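Long-range contacts in CT263 (Chlamydia trachomatis, PDB 4QAS), which probably acts as a nucleosidase of the MTAN family, hydrolysing a futalosine-type nucleoside in the futalosine route to menaquinone: residues L11-P16 and I73-A78; A19-S24 and K182-L187; K89-T94 and K162-Y167. The protein carries 1 engineered substitution. All blocks are in the same frame, centred on the assembly; numbering follows the deposited sequence.

How the interactions relate
The three contacts lie along one mixed sheet and its helices. Interactions 1 and 3 share the sheet through neighbouring strands 71-80 and 158-167, with centres about 11 Å apart; Lys162 NZ bonds to Asn74 OD1 at 2.9 Å. Interaction 2, centred about 10 Å from interaction 1, joins two helices lying on the sheet. Phe13 packs against Ala19 and Thr22, and Phe77 CE1 rests 3.5 Å from Leu183 CB. Interactions 2 and 3, about 14 Å apart between centres, meet where Leu183 touches Val163 and Ser165. The engineered Asn166 lies on strand 158-167 beyond the pairing of interaction 3; this Asp-to-Asn change probably bears on the nucleosidase site. A sulfate, probably from the crystallisation liquor, sits by interaction 2.

Interaction 1: residues L11-P16 and I73-A78; sequences LIFADP and INAGFA
The backbone of Ile12 is held by Ile73 and Ala75 and by the side-chain amide of Asn74. Ile12 N gives a nearly straight hydrogen bond to Ile73 O at 2.9 Å, and Ala75 N returns one to Ile12 O at 3.1 Å. The same oxygen takes a second bond, from Asn74 ND2 at 2.9 Å. This amide comes from above the carbonyl plane of Ile12, on the face opposite Ala75 N, while Ile12 O lies almost in the amide plane of Asn74. CG of Asn74 stands anti to its N (chi1 170°), which turns ND2 toward strand 7-13. ND2 also donates to a water at 2.8 Å and OD1 accepts from Lys162 NZ, so both ends are held.

Apolar contacts line the other face. Leu11 and Ile73 run side by side, CD2 of the leucine 3.9 Å from CB of the isoleucine. The Phe13 ring lies obliquely near Ala75 O, and its CE1 meets Ala75 CB at 3.7 Å. Ile191 and Ile194 of helix 180-197 pack here.

Past Phe13, Asp15 is the N-cap of helix 16-25. Such parallel strands, the first running into a helix, belong to the alpha/beta fold of the MTAN family.

Interaction 2: residues A19-S24 and K182-L187; sequences AARTLS and KLSQKL. With SO4 (sulfate ion), chain C.
Ser184 and Arg21 meet where helices 16-25 and 180-197, both laid on the central sheet of this alpha/beta fold, come close. The segment axes approach to 7.1 Å and cross at -51°. Ser184 OG accepts a nearly straight bond from Arg21 N at 2.9 Å, its torsion (chi1 -179°) holding the hydroxyl out from its own helix. Helix 16-25 is kinked here, where Arg21 N and Thr22 N make no bond to the preceding turn; the serine replaces that bond for Arg21. The same hydroxyl is also bonded to Glu18 O, so it is wedged into the opened turn.

Beside it, the Arg21 chain bends at chi2 and chi3 and brings NE to Gln185 OE1 at 2.9 Å. The donor lies nearly along the C=O axis, while the guanidinium and amide planes stand 38° apart. A water links Thr22 OG1 (2.7 Å) to Ser184 O (2.9 Å).

Farther out, Gln185 NE2 is held by Glu189 and by Leu25 O of the second subunit, which places the contact at the dimer interface. Away from helix 16-25, Lys182 NZ reaches O3 of a sulfate, also bound by Glu41 N of the second subunit, at 3.3 Å.

Interaction 3: residues K89-T94 and K162-Y167; sequences KTYTIT and KVSSNY. Engineered in segment 162-167: Asn166 (natural residue Asp).
Ser164 turns its hydroxyl between its own N and carbonyl carbon (chi1 49°), the crowded position, and this aims OG at the backbone of Lys89. In Lys162, CG stands anti to the carbonyl carbon (chi1 -62°) and so lies against Ile93; a bend at chi2 leads the rest of the chain off toward Asp141. Both serve an antiparallel pairing inside the mixed sheet of the alpha/beta fold, where strands 90-93 and 162-167 are strongly twisted, their directions 131° apart.

The backbone ladder is short. Tyr91 and Lys162 form a hydrogen-bonded pair, with Tyr91 N to Lys162 O at 2.8 Å and Lys162 N to Tyr91 O at 2.9 Å. Thr90 and Val163 follow as a non-hydrogen-bonded pair, and Ser164 N then bonds to Lys89 O at 3.0 Å. OG of Ser164 completes this last pair, accepting from Lys89 N at 3.1 Å in place of a backbone carbonyl. OG is in turn bonded to Pro86 O, which fixes its rotation and ties the loop before the strand to its neighbour.

The two faces differ. Thr90 and Val163 point to helix 180-197, where Val163 meets Leu187; CG2 of Val163 also touches Lys89 O at 3.6 Å. On the other face the Tyr91 ring directs its edge, in plane, at Lys162 O, while Ile85, Pro86 and Ala120 pack round it. The aliphatic part of Lys162 crosses Ile93 obliquely, with CG to CG1 at 3.9 Å, and its ammonium end runs on to a salt bridge with Asp141 and a hydrogen bond to Asn74 OD1. Strand 158-167 bonds to strand 71-80 along its other edge, through Val163 and Gly76.

Beyond the pairing comes Asn166, engineered from the natural Asp. Ser165 OG donates to its OD1 at 2.8 Å, and its ND2 stands above the carbonyl plane of Tyr167, bonded to Tyr167 O.

Interaction 1: residues L11-P16 and I73-A78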
ATOM      1  N   LEU A  11      -5.259 -10.858  -8.671  1.00 14.10           N
ATOM      2  CA  LEU A  11      -4.841  -9.653  -9.373  1.00 13.42           C
ATOM      3  C   LEU A  11      -4.117 -10.044 -10.646  1.00 14.84           C
ATOM      4  O   LEU A  11      -3.220 -10.903 -10.623  1.00 16.31           O
ATOM      5  CB  LEU A  11      -3.870  -8.853  -8.519  1.00 14.63           C
ATOM      6  CG  LEU A  11      -4.360  -8.504  -7.122  1.00 16.66           C
ATOM      7  CD1 LEU A  11      -3.313  -7.652  -6.382  1.00 17.91           C
ATOM      8  CD2 LEU A  11      -5.688  -7.790  -7.076  1.00 17.12           C
ATOM      9  N   ILE A  12      -4.511  -9.428 -11.759  1.00 13.66           N
ATOM     10  CA  ILE A  12      -3.960  -9.726 -13.073  1.00 14.35           C
ATOM     11  C   ILE A  12      -3.367  -8.446 -13.620  1.00 14.06           C
ATOM     12  O   ILE A  12      -4.070  -7.434 -13.776  1.00 14.55           O
ATOM     13  CB  ILE A  12      -5.009 -10.292 -14.035  1.00 16.11           C
ATOM     14  CG1 ILE A  12      -5.654 -11.542 -13.445  1.00 18.43           C
ATOM     15  CG2 ILE A  12      -4.363 -10.626 -15.354  1.00 17.49           C
ATOM     16  CD1 ILE A  12      -6.886 -11.975 -14.159  1.00 21.90           C
ATOM     17  N   PHE A  13      -2.083  -8.495 -13.932  1.00 14.07           N
ATOM     18  CA  PHE A  13      -1.365  -7.412 -14.583  1.00 13.56           C
ATOM     19  C   PHE A  13      -0.888  -7.889 -15.944  1.00 15.39           C
ATOM     20  O   PHE A  13      -0.609  -9.062 -16.146  1.00 16.50           O
ATOM     21  CB  PHE A  13      -0.142  -7.019 -13.761  1.00 13.72           C
ATOM     22  CG  PHE A  13      -0.471  -6.455 -12.413  1.00 13.16           C
ATOM     23  CD1 PHE A  13      -0.720  -5.099 -12.258  1.00 13.76           C
ATOM     24  CD2 PHE A  13      -0.523  -7.275 -11.286  1.00 13.75           C
ATOM     25  CE1 PHE A  13      -1.009  -4.574 -11.019  1.00 14.03           C
ATOM     26  CE2 PHE A  13      -0.827  -6.746 -10.054  1.00 15.05           C
ATOM     27  CZ  PHE A  13      -1.065  -5.414  -9.927  1.00 14.42           C
ATOM     28  N   ALA A  14      -0.803  -6.961 -16.892  1.00 14.63           N
ATOM     29  CA  ALA A  14      -0.368  -7.311 -18.233  1.00 15.88           C
ATOM     30  C   ALA A  14       1.125  -7.565 -18.306  1.00 17.62           C
ATOM     31  O   ALA A  14       1.564  -8.405 -19.087  1.00 18.92           O
ATOM     32  CB  ALA A  14      -0.749  -6.213 -19.242  1.00 17.56           C
ATOM     33  N   ASP A  15       1.918  -6.848 -17.513  1.00 16.37           N
ATOM     34  CA  ASP A  15       3.362  -6.968 -17.624  1.00 16.68           C
ATOM     35  C   ASP A  15       4.006  -6.653 -16.282  1.00 15.59           C
ATOM     36  O   ASP A  15       3.341  -6.195 -15.344  1.00 16.24           O
ATOM     37  CB  ASP A  15       3.925  -6.097 -18.761  1.00 19.60           C
ATOM     38  CG  ASP A  15       3.612  -4.625 -18.590  1.00 19.98           C
ATOM     39  OD1 ASP A  15       3.758  -4.094 -17.470  1.00 19.17           O
ATOM     40  OD2 ASP A  15       3.205  -3.974 -19.589  1.00 24.87           O
ATOM     41  N   PRO A  16       5.303  -6.933 -16.144  1.00 17.46           N
ATOM     42  CA  PRO A  16       5.944  -6.730 -14.833  1.00 17.92           C
ATOM     43  C   PRO A  16       5.973  -5.293 -14.361  1.00 17.40           C
ATOM     44  O   PRO A  16       5.895  -5.053 -13.146  1.00 17.52           O
ATOM     45  CB  PRO A  16       7.369  -7.227 -15.072  1.00 19.59           C
ATOM     46  CG  PRO A  16       7.233  -8.257 -16.133  1.00 18.51           C
ATOM     47  CD  PRO A  16       6.175  -7.703 -17.050  1.00 18.65           C
ATOM     48  N   ILE A  73      -9.296  -8.751 -10.244  1.00 14.71           N
ATOM     49  CA  ILE A  73      -9.039  -7.351 -10.552  1.00 13.47           C
ATOM     50  C   ILE A  73      -7.926  -7.300 -11.575  1.00 15.20           C
ATOM     51  O   ILE A  73      -6.803  -7.764 -11.304  1.00 14.99           O
ATOM     52  CB  ILE A  73      -8.662  -6.549  -9.300  1.00 15.11           C
ATOM     53  CG1 ILE A  73      -9.797  -6.596  -8.275  1.00 18.19           C
ATOM     54  CG2 ILE A  73      -8.350  -5.109  -9.697  1.00 17.46           C
ATOM     55  CD1 ILE A  73      -9.487  -5.874  -6.985  1.00 19.99           C
ATOM     56  N   ASN A  74      -8.226  -6.736 -12.744  1.00 14.63           N
ATOM     57  CA  ASN A  74      -7.191  -6.411 -13.713  1.00 13.87           C
ATOM     58  C   ASN A  74      -6.781  -4.979 -13.466  1.00 14.27           C
ATOM     59  O   ASN A  74      -7.597  -4.066 -13.616  1.00 15.55           O
ATOM     60  CB  ASN A  74      -7.753  -6.571 -15.120  1.00 15.95           C
ATOM     61  CG  ASN A  74      -6.841  -6.041 -16.187  1.00 16.32           C
ATOM     62  OD1 ASN A  74      -7.327  -5.459 -17.180  1.00 17.48           O
ATOM     63  ND2 ASN A  74      -5.535  -6.241 -16.041  1.00 15.22           N
ATOM     64  N   ALA A  75      -5.547  -4.773 -13.075  1.00 12.81           N
ATOM     65  CA  ALA A  75      -5.016  -3.440 -12.885  1.00 12.49           C
ATOM     66  C   ALA A  75      -3.954  -3.203 -13.938  1.00 13.74           C
ATOM     67  O   ALA A  75      -3.132  -4.077 -14.208  1.00 14.21           O
ATOM     68  CB  ALA A  75      -4.407  -3.309 -11.501  1.00 13.23           C
ATOM     69  N   GLY A  76      -3.974  -2.023 -14.571  1.00 12.31           N
ATOM     70  CA  GLY A  76      -2.963  -1.782 -15.584  1.00 12.96           C
ATOM     71  C   GLY A  76      -2.935  -0.344 -16.059  1.00 11.32           C
ATOM     72  O   GLY A  76      -3.680   0.514 -15.587  1.00 12.33           O
ATOM     73  N   PHE A  77      -1.992  -0.107 -16.955  1.00 11.94           N
ATOM     74  CA  PHE A  77      -1.839   1.176 -17.632  1.00 12.62           C
ATOM     75  C   PHE A  77      -2.806   1.256 -18.809  1.00 12.47           C
ATOM     76  O   PHE A  77      -3.103   0.266 -19.462  1.00 14.28           O
ATOM     77  CB  PHE A  77      -0.422   1.321 -18.197  1.00 12.66           C
ATOM     78  CG  PHE A  77       0.707   1.113 -17.198  1.00 13.34           C
ATOM     79  CD1 PHE A  77       0.523   1.244 -15.832  1.00 12.80           C
ATOM     80  CD2 PHE A  77       1.970   0.821 -17.661  1.00 14.36           C
ATOM     81  CE1 PHE A  77       1.586   1.048 -14.947  1.00 14.14           C
ATOM     82  CE2 PHE A  77       3.033   0.638 -16.768  1.00 17.47           C
ATOM     83  CZ  PHE A  77       2.838   0.756 -15.440  1.00 16.19           C
ATOM     84  N   ALA A  78      -3.271   2.467 -19.112  1.00 12.80           N
ATOM     85  CA  ALA A  78      -4.075   2.674 -20.300  1.00 11.89           C
ATOM     86  C   ALA A  78      -3.748   4.026 -20.912  1.00 12.21           C
ATOM     87  O   ALA A  78      -3.661   5.026 -20.204  1.00 13.32           O
ATOM     88  CB  ALA A  78      -5.585   2.586 -20.011  1.00 12.05           C
TER
HETATM   89  O   HOH W   1      -3.399  -4.757 -17.089  1.00 23.30           O

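Interaction 2: residues A19-S24 and K182-L187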
ATOM      1  N   ALA A  19       2.837  -4.497 -12.516  1.00 13.65           N
ATOM      2  CA  ALA A  19       2.707  -5.238 -11.269  1.00 12.79           C
ATOM      3  C   ALA A  19       3.659  -4.777 -10.184  1.00 14.01           C
ATOM      4  O   ALA A  19       3.397  -5.065  -9.005  1.00 14.88           O
ATOM      5  CB  ALA A  19       2.931  -6.712 -11.551  1.00 14.04           C
ATOM      6  N   ALA A  20       4.754  -4.106 -10.540  1.00 13.05           N
ATOM      7  CA  ALA A  20       5.902  -4.014  -9.634  1.00 15.91           C
ATOM      8  C   ALA A  20       5.532  -3.443  -8.264  1.00 14.93           C
ATOM      9  O   ALA A  20       5.914  -4.001  -7.226  1.00 15.66           O
ATOM     10  CB  ALA A  20       7.001  -3.191 -10.296  1.00 18.00           C
ATOM     11  N   ARG A  21       4.837  -2.307  -8.226  1.00 13.97           N
ATOM     12  CA  ARG A  21       4.621  -1.674  -6.923  1.00 14.83           C
ATOM     13  C   ARG A  21       3.591  -2.426  -6.093  1.00 14.92           C
ATOM     14  O   ARG A  21       3.711  -2.477  -4.869  1.00 15.03           O
ATOM     15  CB  ARG A  21       4.280  -0.193  -7.071  1.00 14.50           C
ATOM     16  CG  ARG A  21       5.383   0.642  -7.743  1.00 15.90           C
ATOM     17  CD  ARG A  21       6.735   0.589  -7.042  1.00 16.56           C
ATOM     18  NE  ARG A  21       6.613   0.755  -5.616  1.00 16.20           N
ATOM     19  CZ  ARG A  21       7.528   0.396  -4.741  1.00 17.99           C
ATOM     20  NH1 ARG A  21       8.725   0.036  -5.161  1.00 22.58           N
ATOM     21  NH2 ARG A  21       7.308   0.497  -3.439  1.00 22.94           N
ATOM     22  N   THR A  22       2.623  -3.081  -6.724  1.00 14.09           N
ATOM     23  CA  THR A  22       1.715  -3.930  -5.963  1.00 13.99           C
ATOM     24  C   THR A  22       2.443  -5.121  -5.358  1.00 13.44           C
ATOM     25  O   THR A  22       2.176  -5.503  -4.212  1.00 14.42           O
ATOM     26  CB  THR A  22       0.561  -4.391  -6.848  1.00 14.50           C
ATOM     27  OG1 THR A  22      -0.220  -3.244  -7.226  1.00 13.28           O
ATOM     28  CG2 THR A  22      -0.336  -5.366  -6.109  1.00 15.93           C
ATOM     29  N   LEU A  23       3.394  -5.699  -6.086  1.00 13.52           N
ATOM     30  CA  LEU A  23       4.159  -6.810  -5.556  1.00 15.48           C
ATOM     31  C   LEU A  23       5.037  -6.381  -4.392  1.00 15.49           C
ATOM     32  O   LEU A  23       5.371  -7.226  -3.560  1.00 18.27           O
ATOM     33  CB  LEU A  23       4.988  -7.449  -6.659  1.00 16.66           C
ATOM     34  CG  LEU A  23       4.205  -8.243  -7.726  1.00 17.76           C
ATOM     35  CD1 LEU A  23       5.108  -8.587  -8.891  1.00 19.65           C
ATOM     36  CD2 LEU A  23       3.617  -9.488  -7.114  1.00 18.07           C
ATOM     37  N   SER A  24       5.376  -5.089  -4.282  1.00 14.61           N
ATOM     38  CA  SER A  24       6.117  -4.599  -3.128  1.00 15.61           C
ATOM     39  C   SER A  24       5.227  -4.383  -1.901  1.00 14.54           C
ATOM     40  O   SER A  24       5.737  -4.331  -0.793  1.00 15.89           O
ATOM     41  CB  SER A  24       6.829  -3.300  -3.516  1.00 16.85           C
ATOM     42  OG  SER A  24       7.740  -2.939  -2.530  1.00 19.93           O
ATOM     43  N   LYS A 182       5.915   5.528 -11.226  1.00 14.91           N
ATOM     44  CA  LYS A 182       4.801   6.332 -10.727  1.00 14.70           C
ATOM     45  C   LYS A 182       3.474   5.701 -11.088  1.00 13.54           C
ATOM     46  O   LYS A 182       2.536   5.690 -10.283  1.00 14.53           O
ATOM     47  CB  LYS A 182       4.855   7.750 -11.322  1.00 17.46           C
ATOM     48  CG  LYS A 182       5.861   8.678 -10.670  1.00 22.82           C
ATOM     49  CD  LYS A 182       5.733  10.083 -11.249  1.00 25.29           C
ATOM     50  CE  LYS A 182       6.824  10.995 -10.739  1.00 33.66           C
ATOM     51  NZ  LYS A 182       6.762  12.325 -11.394  1.00 45.30           N
ATOM     52  N   LEU A 183       3.363   5.213 -12.316  1.00 13.90           N
ATOM     53  CA  LEU A 183       2.109   4.627 -12.765  1.00 12.38           C
ATOM     54  C   LEU A 183       1.796   3.347 -11.994  1.00 12.79           C
ATOM     55  O   LEU A 183       0.662   3.133 -11.572  1.00 12.97           O
ATOM     56  CB  LEU A 183       2.178   4.384 -14.274  1.00 13.09           C
ATOM     57  CG  LEU A 183       2.200   5.646 -15.134  1.00 13.32           C
ATOM     58  CD1 LEU A 183       2.751   5.277 -16.518  1.00 15.11           C
ATOM     59  CD2 LEU A 183       0.809   6.205 -15.177  1.00 13.99           C
ATOM     60  N   SER A 184       2.783   2.488 -11.823  1.00 12.97           N
ATOM     61  CA  SER A 184       2.593   1.261 -11.064  1.00 12.93           C
ATOM     62  C   SER A 184       2.223   1.563  -9.617  1.00 12.48           C
ATOM     63  O   SER A 184       1.400   0.858  -9.015  1.00 13.20           O
ATOM     64  CB  SER A 184       3.880   0.461 -11.160  1.00 14.59           C
ATOM     65  OG  SER A 184       3.808  -0.788 -10.479  1.00 14.53           O
ATOM     66  N   GLN A 185       2.807   2.618  -9.050  1.00 12.71           N
ATOM     67  CA  GLN A 185       2.487   3.023  -7.691  1.00 13.16           C
ATOM     68  C   GLN A 185       1.027   3.439  -7.571  1.00 12.97           C
ATOM     69  O   GLN A 185       0.378   3.128  -6.561  1.00 13.78           O
ATOM     70  CB  GLN A 185       3.447   4.129  -7.237  1.00 12.52           C
ATOM     71  CG  GLN A 185       3.224   4.572  -5.831  1.00 14.08           C
ATOM     72  CD  GLN A 185       3.596   3.518  -4.823  1.00 14.81           C
ATOM     73  OE1 GLN A 185       4.415   2.622  -5.095  1.00 16.35           O
ATOM     74  NE2 GLN A 185       3.027   3.610  -3.619  1.00 15.18           N
ATOM     75  N   LYS A 186       0.490   4.146  -8.572  1.00 13.21           N
ATOM     76  CA  LYS A 186      -0.933   4.494  -8.542  1.00 12.68           C
ATOM     77  C   LYS A 186      -1.799   3.253  -8.474  1.00 13.05           C
ATOM     78  O   LYS A 186      -2.809   3.229  -7.768  1.00 14.06           O
ATOM     79  CB  LYS A 186      -1.326   5.317  -9.767  1.00 15.28           C
ATOM     80  CG  LYS A 186      -0.753   6.709  -9.829  1.00 18.18           C
ATOM     81  CD  LYS A 186      -1.243   7.614  -8.706  1.00 28.39           C
ATOM     82  CE  LYS A 186      -2.714   7.969  -8.833  1.00 51.55           C
ATOM     83  NZ  LYS A 186      -3.146   8.911  -7.756  1.00 64.80           N
ATOM     84  N   LEU A 187      -1.456   2.230  -9.241  1.00 13.20           N
ATOM     85  CA  LEU A 187      -2.231   0.992  -9.178  1.00 12.69           C
ATOM     86  C   LEU A 187      -2.197   0.382  -7.781  1.00 12.76           C
ATOM     87  O   LEU A 187      -3.220  -0.061  -7.266  1.00 13.99           O
ATOM     88  CB  LEU A 187      -1.724   0.004 -10.218  1.00 11.41           C
ATOM     89  CG  LEU A 187      -1.867   0.477 -11.666  1.00 12.64           C
ATOM     90  CD1 LEU A 187      -1.266  -0.538 -12.558  1.00 12.65           C
ATOM     91  CD2 LEU A 187      -3.309   0.761 -12.042  1.00 12.54           C
TER
HETATM   92  S   SO4 C 201       3.896  13.627  -9.067  1.00 79.76           S
HETATM   93  O1  SO4 C 201       2.597  14.070  -8.561  1.00 76.44           O
HETATM   94  O2  SO4 C 201       4.100  12.228  -8.698  1.00 84.29           O
HETATM   95  O3  SO4 C 201       3.929  13.736 -10.523  1.00 84.16           O
HETATM   96  O4  SO4 C 201       4.956  14.456  -8.495  1.00 68.41           O
HETATM   97  O   HOH W   2       1.278  -2.047  -9.167  1.00 14.13           O

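Interaction 3: residues K89-T94 and K162-Y167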
ATOM      1  N   LYS A  89      -3.976   9.442 -13.556  1.00 14.02           N
ATOM      2  CA  LYS A  89      -5.252   9.376 -12.855  1.00 14.71           C
ATOM      3  C   LYS A  89      -5.795   7.954 -12.933  1.00 12.93           C
ATOM      4  O   LYS A  89      -5.789   7.331 -13.998  1.00 12.86           O
ATOM      5  CB  LYS A  89      -6.257  10.347 -13.457  1.00 14.87           C
ATOM      6  CG  LYS A  89      -7.577  10.397 -12.735  1.00 15.86           C
ATOM      7  CD  LYS A  89      -8.409  11.579 -13.135  1.00 18.83           C
ATOM      8  CE  LYS A  89      -9.760  11.524 -12.493  1.00 20.28           C
ATOM      9  NZ  LYS A  89      -9.692  11.698 -11.025  1.00 28.93           N
ATOM     10  N   THR A  90      -6.281   7.446 -11.814  1.00 13.75           N
ATOM     11  CA  THR A  90      -6.765   6.087 -11.703  0.63 13.81           C
ATOM     12  C   THR A  90      -8.273   6.067 -11.880  1.00 14.43           C
ATOM     13  O   THR A  90      -8.985   6.828 -11.221  1.00 16.80           O
ATOM     14  CB  THR A  90      -6.382   5.549 -10.332  0.63 14.98           C
ATOM     15  OG1 THR A  90      -4.988   5.816 -10.120  0.63 14.41           O
ATOM     16  CG2 THR A  90      -6.697   4.076 -10.248  0.63 14.49           C
ATOM     17  N   TYR A  91      -8.750   5.202 -12.762  1.00 12.98           N
ATOM     18  CA  TYR A  91     -10.163   5.023 -13.032  1.00 12.80           C
ATOM     19  C   TYR A  91     -10.540   3.577 -12.781  1.00 12.42           C
ATOM     20  O   TYR A  91      -9.705   2.676 -12.841  1.00 13.72           O
ATOM     21  CB  TYR A  91     -10.468   5.330 -14.497  1.00 13.62           C
ATOM     22  CG  TYR A  91     -10.272   6.756 -14.881  1.00 13.09           C
ATOM     23  CD1 TYR A  91      -9.051   7.231 -15.327  1.00 14.96           C
ATOM     24  CD2 TYR A  91     -11.341   7.651 -14.843  1.00 14.94           C
ATOM     25  CE1 TYR A  91      -8.890   8.538 -15.712  1.00 15.32           C
ATOM     26  CE2 TYR A  91     -11.190   8.967 -15.239  1.00 16.47           C
ATOM     27  CZ  TYR A  91      -9.954   9.416 -15.666  1.00 16.69           C
ATOM     28  OH  TYR A  91      -9.741  10.724 -16.073  1.00 19.36           O
ATOM     29  N   THR A  92     -11.827   3.390 -12.522  1.00 13.10           N
ATOM     30  CA  THR A  92     -12.441   2.078 -12.622  1.00 13.55           C
ATOM     31  C   THR A  92     -13.276   2.014 -13.887  1.00 14.91           C
ATOM     32  O   THR A  92     -13.813   3.019 -14.336  1.00 16.54           O
ATOM     33  CB  THR A  92     -13.258   1.733 -11.366  1.00 15.36           C
ATOM     34  OG1 THR A  92     -13.635   0.343 -11.446  1.00 18.26           O
ATOM     35  CG2 THR A  92     -14.455   2.621 -11.171  1.00 15.47           C
ATOM     36  N   ILE A  93     -13.356   0.842 -14.475  1.00 14.53           N
ATOM     37  CA  ILE A  93     -13.982   0.656 -15.790  1.00 13.27           C
ATOM     38  C   ILE A  93     -15.414   0.162 -15.655  1.00 15.56           C
ATOM     39  O   ILE A  93     -15.715  -0.745 -14.859  1.00 16.16           O
ATOM     40  CB  ILE A  93     -13.125  -0.305 -16.620  1.00 14.10           C
ATOM     41  CG1 ILE A  93     -11.691   0.208 -16.704  1.00 14.58           C
ATOM     42  CG2 ILE A  93     -13.748  -0.548 -17.975  1.00 13.83           C
ATOM     43  CD1 ILE A  93     -11.552   1.647 -17.246  1.00 14.30           C
ATOM     44  N   THR A  94     -16.317   0.746 -16.448  1.00 15.61           N
ATOM     45  CA  THR A  94     -17.706   0.313 -16.469  1.00 15.97           C
ATOM     46  C   THR A  94     -17.947  -0.724 -17.545  1.00 16.45           C
ATOM     47  O   THR A  94     -18.692  -1.680 -17.322  1.00 18.88           O
ATOM     48  CB  THR A  94     -18.612   1.526 -16.684  1.00 19.25           C
ATOM     49  OG1 THR A  94     -18.217   2.214 -17.877  1.00 20.19           O
ATOM     50  CG2 THR A  94     -18.479   2.482 -15.502  1.00 23.47           C
ATOM     51  N   LYS A 162      -7.587   1.163 -14.125  1.00 12.32           N
ATOM     52  CA  LYS A 162      -6.704   1.608 -15.189  1.00 11.62           C
ATOM     53  C   LYS A 162      -6.212   3.005 -14.856  1.00 11.40           C
ATOM     54  O   LYS A 162      -7.009   3.890 -14.573  1.00 12.69           O
ATOM     55  CB  LYS A 162      -7.398   1.586 -16.549  1.00 12.99           C
ATOM     56  CG  LYS A 162      -7.840   0.180 -16.961  1.00 13.78           C
ATOM     57  CD  LYS A 162      -6.703  -0.701 -17.474  1.00 13.13           C
ATOM     58  CE  LYS A 162      -7.059  -2.198 -17.397  1.00 15.09           C
ATOM     59  NZ  LYS A 162      -6.138  -3.054 -18.162  1.00 15.61           N
ATOM     60  N   VAL A 163      -4.894   3.183 -14.924  1.00 11.36           N
ATOM     61  CA  VAL A 163      -4.276   4.490 -14.705  1.00 11.48           C
ATOM     62  C   VAL A 163      -3.854   5.049 -16.055  1.00 11.52           C
ATOM     63  O   VAL A 163      -3.250   4.347 -16.857  1.00 11.87           O
ATOM     64  CB  VAL A 163      -3.101   4.420 -13.714  1.00 11.57           C
ATOM     65  CG1 VAL A 163      -1.995   3.553 -14.200  1.00 12.05           C
ATOM     66  CG2 VAL A 163      -2.586   5.822 -13.404  1.00 12.12           C
ATOM     67  N   SER A 164      -4.228   6.298 -16.315  1.00 12.38           N
ATOM     68  CA  SER A 164      -3.882   6.945 -17.584  1.00 11.54           C
ATOM     69  C   SER A 164      -2.376   7.165 -17.671  1.00 11.94           C
ATOM     70  O   SER A 164      -1.776   7.863 -16.836  1.00 13.98           O
ATOM     71  CB  SER A 164      -4.650   8.244 -17.714  1.00 13.02           C
ATOM     72  OG  SER A 164      -4.525   8.995 -16.541  1.00 14.13           O
ATOM     73  N   SER A 165      -1.750   6.527 -18.660  1.00 11.23           N
ATOM     74  CA  SER A 165      -0.310   6.411 -18.716  1.00 12.81           C
ATOM     75  C   SER A 165       0.358   7.296 -19.747  1.00 13.22           C
ATOM     76  O   SER A 165       1.569   7.490 -19.660  1.00 14.66           O
ATOM     77  CB  SER A 165       0.080   4.955 -18.965  1.00 13.56           C
ATOM     78  OG  SER A 165      -0.480   4.445 -20.152  1.00 14.43           O
ATOM     79  N   ASN A 166      -0.391   7.807 -20.716  1.00 13.03           N
ATOM     80  CA  ASN A 166       0.157   8.547 -21.843  1.00 13.37           C
ATOM     81  C   ASN A 166      -0.998   8.915 -22.742  1.00 13.92           C
ATOM     82  O   ASN A 166      -2.063   8.284 -22.694  1.00 14.94           O
ATOM     83  CB  ASN A 166       1.140   7.702 -22.637  1.00 14.56           C
ATOM     84  CG  ASN A 166       0.497   6.470 -23.270  1.00 16.38           C
ATOM     85  OD1 ASN A 166       0.279   5.456 -22.596  1.00 16.48           O
ATOM     86  ND2 ASN A 166       0.207   6.531 -24.563  1.00 18.15           N
ATOM     87  N   TYR A 167      -0.803   9.960 -23.548  1.00 14.13           N
ATOM     88  CA  TYR A 167      -1.714  10.254 -24.636  1.00 14.81           C
ATOM     89  C   TYR A 167      -1.343   9.399 -25.843  1.00 15.89           C
ATOM     90  O   TYR A 167      -0.180   9.035 -26.042  1.00 16.26           O
ATOM     91  CB  TYR A 167      -1.730  11.760 -24.976  1.00 15.72           C
ATOM     92  CG  TYR A 167      -2.327  12.523 -23.827  1.00 15.67           C
ATOM     93  CD1 TYR A 167      -3.664  12.319 -23.483  1.00 14.07           C
ATOM     94  CD2 TYR A 167      -1.570  13.381 -23.045  1.00 14.49           C
ATOM     95  CE1 TYR A 167      -4.229  12.947 -22.405  1.00 16.16           C
ATOM     96  CE2 TYR A 167      -2.127  14.015 -21.941  1.00 16.56           C
ATOM     97  CZ  TYR A 167      -3.460  13.779 -21.621  1.00 16.31           C
ATOM     98  OH  TYR A 167      -3.979  14.400 -20.503  1.00 17.07           O
TER